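Fimbrial subunit type 1 (Actinomyces oris, PDB 3UXF) builds the shaft of type 1 fimbriae as their major subunit, a secreted pilin that becomes attached to the peptidoglycan of the bacterial cell wall. Local coordinates at residues A[232-246]-A[293-305]. Residues are numbered along the deposited sequence; the frame is centred on the assembly and turned at random.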
loop_
_atom_site.group_PDB
_atom_site.type_symbol
_atom_site.label_atom_id
_atom_site.label_comp_id
_atom_site.label_asym_id
_atom_site.label_seq_id
_atom_site.Cartn_x
_atom_site.Cartn_y
_atom_site.Cartn_z
ATOM N N ARG A 232 15.587 -9.441 6.847
ATOM C CA ARG A 232 16.178 -8.780 8.009
ATOM C C ARG A 232 15.220 -8.561 9.200
ATOM O O ARG A 232 15.670 -8.283 10.300
ATOM C CB ARG A 232 16.819 -7.452 7.607
ATOM C CG ARG A 232 18.005 -7.589 6.714
ATOM C CD ARG A 232 18.408 -6.240 6.100
ATOM N NE ARG A 232 17.457 -5.872 5.031
ATOM C CZ ARG A 232 17.656 -4.881 4.153
ATOM N NH1 ARG A 232 18.757 -4.138 4.214
ATOM N NH2 ARG A 232 16.721 -4.596 3.216
ATOM N N ILE A 233 13.897 -8.706 8.986
ATOM C CA ILE A 233 12.908 -8.552 10.043
ATOM C C ILE A 233 12.779 -9.868 10.817
ATOM O O ILE A 233 12.829 -10.937 10.220
ATOM C CB ILE A 233 11.552 -8.178 9.399
ATOM C CG1 ILE A 233 11.716 -6.778 8.798
ATOM C CG2 ILE A 233 10.437 -8.210 10.433
ATOM C CD1 ILE A 233 10.562 -6.361 7.826
ATOM N N LYS A 234 12.619 -9.768 12.129
ATOM C CA LYS A 234 12.402 -10.949 12.970
ATOM C C LYS A 234 10.956 -11.418 12.785
ATOM O O LYS A 234 10.025 -10.873 13.374
ATOM C CB LYS A 234 12.696 -10.633 14.438
ATOM C CG LYS A 234 14.147 -10.313 14.731
ATOM C CD LYS A 234 14.335 -10.199 16.246
ATOM C CE LYS A 234 15.774 -9.820 16.587
ATOM N NZ LYS A 234 16.677 -10.918 16.192
ATOM N N LYS A 235 10.757 -12.450 11.979
ATOM C CA LYS A 235 9.372 -12.836 11.703
ATOM C C LYS A 235 8.651 -13.458 12.884
ATOM O O LYS A 235 7.423 -13.474 12.941
ATOM C CB LYS A 235 9.314 -13.736 10.479
ATOM C CG LYS A 235 9.737 -15.175 10.759
ATOM C CD LYS A 235 9.648 -15.966 9.486
ATOM C CE LYS A 235 9.456 -17.466 9.694
ATOM N NZ LYS A 235 10.729 -18.075 10.169
ATOM N N GLU A 236 9.417 -13.903 13.885
ATOM C CA GLU A 236 8.853 -14.484 15.098
ATOM C C GLU A 236 8.464 -13.435 16.138
ATOM O O GLU A 236 7.994 -13.760 17.208
ATOM C CB GLU A 236 9.848 -15.498 15.719
ATOM C CG GLU A 236 11.019 -14.882 16.537
ATOM C CD GLU A 236 12.123 -14.259 15.704
ATOM O OE1 GLU A 236 12.094 -14.379 14.464
ATOM O OE2 GLU A 236 13.062 -13.733 16.342
ATOM N N ALA A 237 8.630 -12.143 15.826
ATOM C CA ALA A 237 8.356 -11.115 16.823
ATOM C C ALA A 237 7.648 -9.922 16.232
ATOM O O ALA A 237 8.104 -8.782 16.373
ATOM C CB ALA A 237 9.653 -10.658 17.512
ATOM N N LEU A 238 6.510 -10.194 15.609
ATOM C CA LEU A 238 5.748 -9.142 14.916
ATOM C C LEU A 238 4.676 -8.481 15.792
ATOM O O LEU A 238 4.095 -7.448 15.393
ATOM C CB LEU A 238 5.108 -9.766 13.667
ATOM C CG LEU A 238 6.083 -10.135 12.548
ATOM C CD1 LEU A 238 5.341 -11.054 11.536
ATOM C CD2 LEU A 238 6.727 -8.916 11.872
ATOM N N THR A 239 4.373 -9.067 16.957
ATOM C CA THR A 239 3.292 -8.621 17.858
ATOM C C THR A 239 2.127 -7.912 17.160
ATOM O O THR A 239 1.869 -6.747 17.434
ATOM C CB THR A 239 3.790 -7.746 19.024
ATOM O OG1 THR A 239 4.570 -6.646 18.542
ATOM C CG2 THR A 239 4.680 -8.585 19.940
ATOM N N PRO A 240 1.431 -8.627 16.278
ATOM C CA PRO A 240 0.396 -7.982 15.463
ATOM C C PRO A 240 -0.779 -7.447 16.294
ATOM O O PRO A 240 -1.129 -8.043 17.338
ATOM C CB PRO A 240 -0.121 -9.110 14.569
ATOM C CG PRO A 240 0.359 -10.389 15.226
ATOM C CD PRO A 240 1.589 -10.067 15.971
ATOM N N VAL A 241 -1.400 -6.378 15.771
ATOM C CA VAL A 241 -2.658 -5.859 16.271
ATOM C C VAL A 241 -3.561 -5.782 15.048
ATOM O O VAL A 241 -3.134 -5.288 13.998
ATOM C CB VAL A 241 -2.496 -4.471 16.893
ATOM C CG1 VAL A 241 -3.856 -3.944 17.312
ATOM C CG2 VAL A 241 -1.606 -4.574 18.106
ATOM N N VAL A 242 -4.774 -6.316 15.164
ATOM C CA VAL A 242 -5.719 -6.354 14.054
ATOM C C VAL A 242 -7.001 -5.663 14.480
ATOM O O VAL A 242 -7.552 -5.967 15.530
ATOM C CB VAL A 242 -6.063 -7.794 13.626
ATOM C CG1 VAL A 242 -6.991 -7.787 12.403
ATOM C CG2 VAL A 242 -4.747 -8.555 13.313
ATOM N N LYS A 243 -7.452 -4.736 13.658
ATOM C CA LYS A 243 -8.669 -3.967 13.948
ATOM C C LYS A 243 -9.581 -3.913 12.749
ATOM O O LYS A 243 -9.150 -4.054 11.604
ATOM C CB LYS A 243 -8.315 -2.520 14.289
ATOM C CG LYS A 243 -7.364 -2.377 15.516
ATOM C CD LYS A 243 -7.148 -0.910 15.810
ATOM C CE LYS A 243 -6.330 -0.754 17.066
ATOM N NZ LYS A 243 -6.233 0.704 17.410
ATOM N N ILE A 244 -10.847 -3.622 13.008
ATOM C CA ILE A 244 -11.718 -3.168 11.932
ATOM C C ILE A 244 -11.864 -1.676 12.170
ATOM O O ILE A 244 -12.284 -1.276 13.252
ATOM C CB ILE A 244 -13.077 -3.869 11.991
ATOM C CG1 ILE A 244 -12.922 -5.379 11.809
ATOM C CG2 ILE A 244 -14.012 -3.304 10.875
ATOM C CD1 ILE A 244 -14.260 -6.156 11.926
ATOM N N VAL A 245 -11.482 -0.863 11.182
ATOM C CA VAL A 245 -11.494 0.599 11.313
ATOM C C VAL A 245 -12.571 1.199 10.446
ATOM O O VAL A 245 -13.142 0.523 9.620
ATOM C CB VAL A 245 -10.128 1.252 10.993
ATOM C CG1 VAL A 245 -9.050 0.700 11.967
ATOM C CG2 VAL A 245 -9.691 1.014 9.560
ATOM N N GLY A 246 -12.812 2.488 10.645
ATOM C CA GLY A 246 -13.909 3.152 9.954
ATOM C C GLY A 246 -14.656 3.925 11.013
ATOM O O GLY A 246 -14.016 4.512 11.900
ATOM N N GLU A 293 -15.357 2.463 3.507
ATOM C CA GLU A 293 -14.194 2.813 4.315
ATOM C C GLU A 293 -14.108 2.018 5.620
ATOM O O GLU A 293 -13.241 2.278 6.461
ATOM C CB GLU A 293 -14.113 4.322 4.559
ATOM C CG GLU A 293 -13.969 5.135 3.259
ATOM C CD GLU A 293 -12.813 4.663 2.366
ATOM O OE1 GLU A 293 -11.641 4.766 2.789
ATOM O OE2 GLU A 293 -13.071 4.185 1.237
ATOM N N THR A 294 -14.984 1.027 5.766
ATOM C CA THR A 294 -14.889 0.056 6.853
ATOM C C THR A 294 -13.877 -0.972 6.389
ATOM O O THR A 294 -14.133 -1.681 5.417
ATOM C CB THR A 294 -16.233 -0.619 7.035
ATOM O OG1 THR A 294 -17.210 0.403 7.324
ATOM C CG2 THR A 294 -16.191 -1.631 8.163
ATOM N N LYS A 295 -12.712 -1.035 7.045
ATOM C CA LYS A 295 -11.563 -1.774 6.480
ATOM C C LYS A 295 -10.896 -2.592 7.558
ATOM O O LYS A 295 -11.056 -2.306 8.759
ATOM C CB LYS A 295 -10.550 -0.791 5.917
ATOM C CG LYS A 295 -11.082 -0.129 4.630
ATOM C CD LYS A 295 -10.038 0.744 4.016
ATOM C CE LYS A 295 -10.563 1.386 2.741
ATOM N NZ LYS A 295 -9.851 0.912 1.526
ATOM N N LEU A 296 -10.134 -3.608 7.161
ATOM C CA LEU A 296 -9.271 -4.286 8.153
ATOM C C LEU A 296 -7.956 -3.521 8.252
ATOM O O LEU A 296 -7.412 -3.064 7.264
ATOM C CB LEU A 296 -9.000 -5.761 7.788
ATOM C CG LEU A 296 -8.569 -6.630 8.996
ATOM C CD1 LEU A 296 -9.697 -6.979 9.922
ATOM C CD2 LEU A 296 -7.858 -7.896 8.529
ATOM N N GLN A 297 -7.449 -3.369 9.473
ATOM C CA GLN A 297 -6.175 -2.716 9.659
ATOM C C GLN A 297 -5.275 -3.664 10.464
ATOM O O GLN A 297 -5.585 -4.063 11.599
ATOM C CB GLN A 297 -6.328 -1.395 10.430
ATOM C CG GLN A 297 -5.048 -0.657 10.608
ATOM C CD GLN A 297 -5.171 0.410 11.685
ATOM O OE1 GLN A 297 -5.114 0.110 12.898
ATOM N NE2 GLN A 297 -5.385 1.644 11.260
ATOM N N VAL A 298 -4.155 -4.021 9.853
ATOM C CA VAL A 298 -3.178 -4.899 10.486
ATOM C C VAL A 298 -1.933 -4.070 10.820
ATOM O O VAL A 298 -1.324 -3.484 9.939
ATOM C CB VAL A 298 -2.811 -6.064 9.536
ATOM C CG1 VAL A 298 -1.600 -6.845 10.063
ATOM C CG2 VAL A 298 -3.983 -7.013 9.349
ATOM N N THR A 299 -1.498 -4.122 12.074
ATOM C CA THR A 299 -0.256 -3.437 12.471
ATOM C C THR A 299 0.757 -4.532 12.742
ATOM O O THR A 299 0.436 -5.471 13.502
ATOM C CB THR A 299 -0.470 -2.596 13.740
ATOM O OG1 THR A 299 -1.479 -1.611 13.490
ATOM C CG2 THR A 299 0.838 -1.895 14.132
ATOM N N LEU A 300 1.917 -4.432 12.087
ATOM C CA LEU A 300 3.036 -5.357 12.313
ATOM C C LEU A 300 4.150 -4.557 12.921
ATOM O O LEU A 300 4.487 -3.469 12.425
ATOM C CB LEU A 300 3.475 -6.021 11.009
ATOM C CG LEU A 300 2.407 -6.897 10.326
ATOM C CD1 LEU A 300 2.994 -7.513 9.019
ATOM C CD2 LEU A 300 1.873 -7.965 11.290
ATOM N N ASN A 301 4.750 -5.079 13.991
ATOM C CA ASN A 301 5.815 -4.347 14.669
ATOM C C ASN A 301 7.137 -5.013 14.320
ATOM O O ASN A 301 7.504 -6.042 14.918
ATOM C CB ASN A 301 5.526 -4.373 16.160
ATOM C CG ASN A 301 4.197 -3.710 16.494
ATOM O OD1 ASN A 301 4.015 -2.467 16.361
ATOM N ND2 ASN A 301 3.263 -4.519 16.988
ATOM N N ALA A 302 7.849 -4.447 13.349
ATOM C CA ALA A 302 9.039 -5.066 12.807
ATOM C C ALA A 302 10.228 -4.806 13.714
ATOM O O ALA A 302 10.488 -3.679 14.104
ATOM C CB ALA A 302 9.322 -4.525 11.423
ATOM N N LYS A 303 10.949 -5.871 14.047
ATOM C CA LYS A 303 12.091 -5.771 14.939
ATOM C C LYS A 303 13.304 -6.325 14.244
ATOM O O LYS A 303 13.183 -7.191 13.360
ATOM C CB LYS A 303 11.826 -6.660 16.147
ATOM C CG LYS A 303 10.596 -6.290 16.982
ATOM C CD LYS A 303 10.807 -5.068 17.799
ATOM C CE LYS A 303 9.732 -4.939 18.900
ATOM N NZ LYS A 303 8.339 -4.517 18.467
ATOM N N PHE A 304 14.484 -5.869 14.671
ATOM C CA PHE A 304 15.739 -6.222 14.028
ATOM C C PHE A 304 16.781 -6.591 15.080
ATOM O O PHE A 304 16.698 -6.150 16.209
ATOM C CB PHE A 304 16.301 -5.009 13.255
ATOM C CG PHE A 304 15.309 -4.436 12.251
ATOM C CD1 PHE A 304 15.203 -4.978 10.993
ATOM C CD2 PHE A 304 14.523 -3.355 12.620
ATOM C CE1 PHE A 304 14.262 -4.457 10.070
ATOM C CE2 PHE A 304 13.594 -2.826 11.700
ATOM C CZ PHE A 304 13.476 -3.384 10.444
ATOM N N ASP A 305 17.801 -7.328 14.664
ATOM C CA ASP A 305 19.017 -7.333 15.480
ATOM C C ASP A 305 19.588 -5.925 15.406
ATOM O O ASP A 305 19.563 -5.300 14.329
ATOM C CB ASP A 305 20.033 -8.309 14.908
ATOM C CG ASP A 305 19.604 -9.749 15.075
ATOM O OD1 ASP A 305 18.996 -10.070 16.131
ATOM O OD2 ASP A 305 19.874 -10.552 14.155
HETATM O O HOH W 1 17.854 -8.180 11.832
HETATM O O HOH W 2 9.598 -8.261 13.889
HETATM O O HOH W 3 17.359 -11.101 12.799
HETATM O O HOH W 4 7.246 -6.943 18.212
HETATM O O HOH W 5 -4.583 1.505 15.104
#
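Asn301 ND2 reaches over to the bend at Thr239, donates to Thr239 OG1 at 2.9 Å and makes weak bonds to the carbonyl oxygens of Thr239 and Leu238; all three are bent. The hydroxyl lies 31° out of the amide plane, and Thr239 holds it between its own backbone N and carbonyl carbon (chi1 53°), turned to the amide. A water joins Thr239 OG1 to Ala237 O and Lys303 NZ.

Beyond this bend, 241-245 runs antiparallel to 295-302: Val241 pairs with Thr299, Lys243 with Gln297 and Val245 with Lys295, each through two backbone hydrogen bonds. On their face, Lys243 and Gln297 lie side by side, Lys243 CD 3.7 Å from Gln297 OE1, with a water bridging Lys243 NZ and Gln297 OE1; the ammonium also pairs with Glu249. Val245 CG1 packs on Gln297 CB at 3.8 Å. On the buried face Leu296 CD1 meets Val242 CG1 at 3.8 Å.

On the other side of the bend, Lys234 N donates a hydrogen bond to Lys303 O, and Ile233 CG1 touches Phe304 CE1 at 3.7 Å.

Within the five-stranded antiparallel sheet of this beta-sandwich pilin, 295-302 lies between 201-208 and 241-245; the buried face packs on strands 224-229 and 258-264.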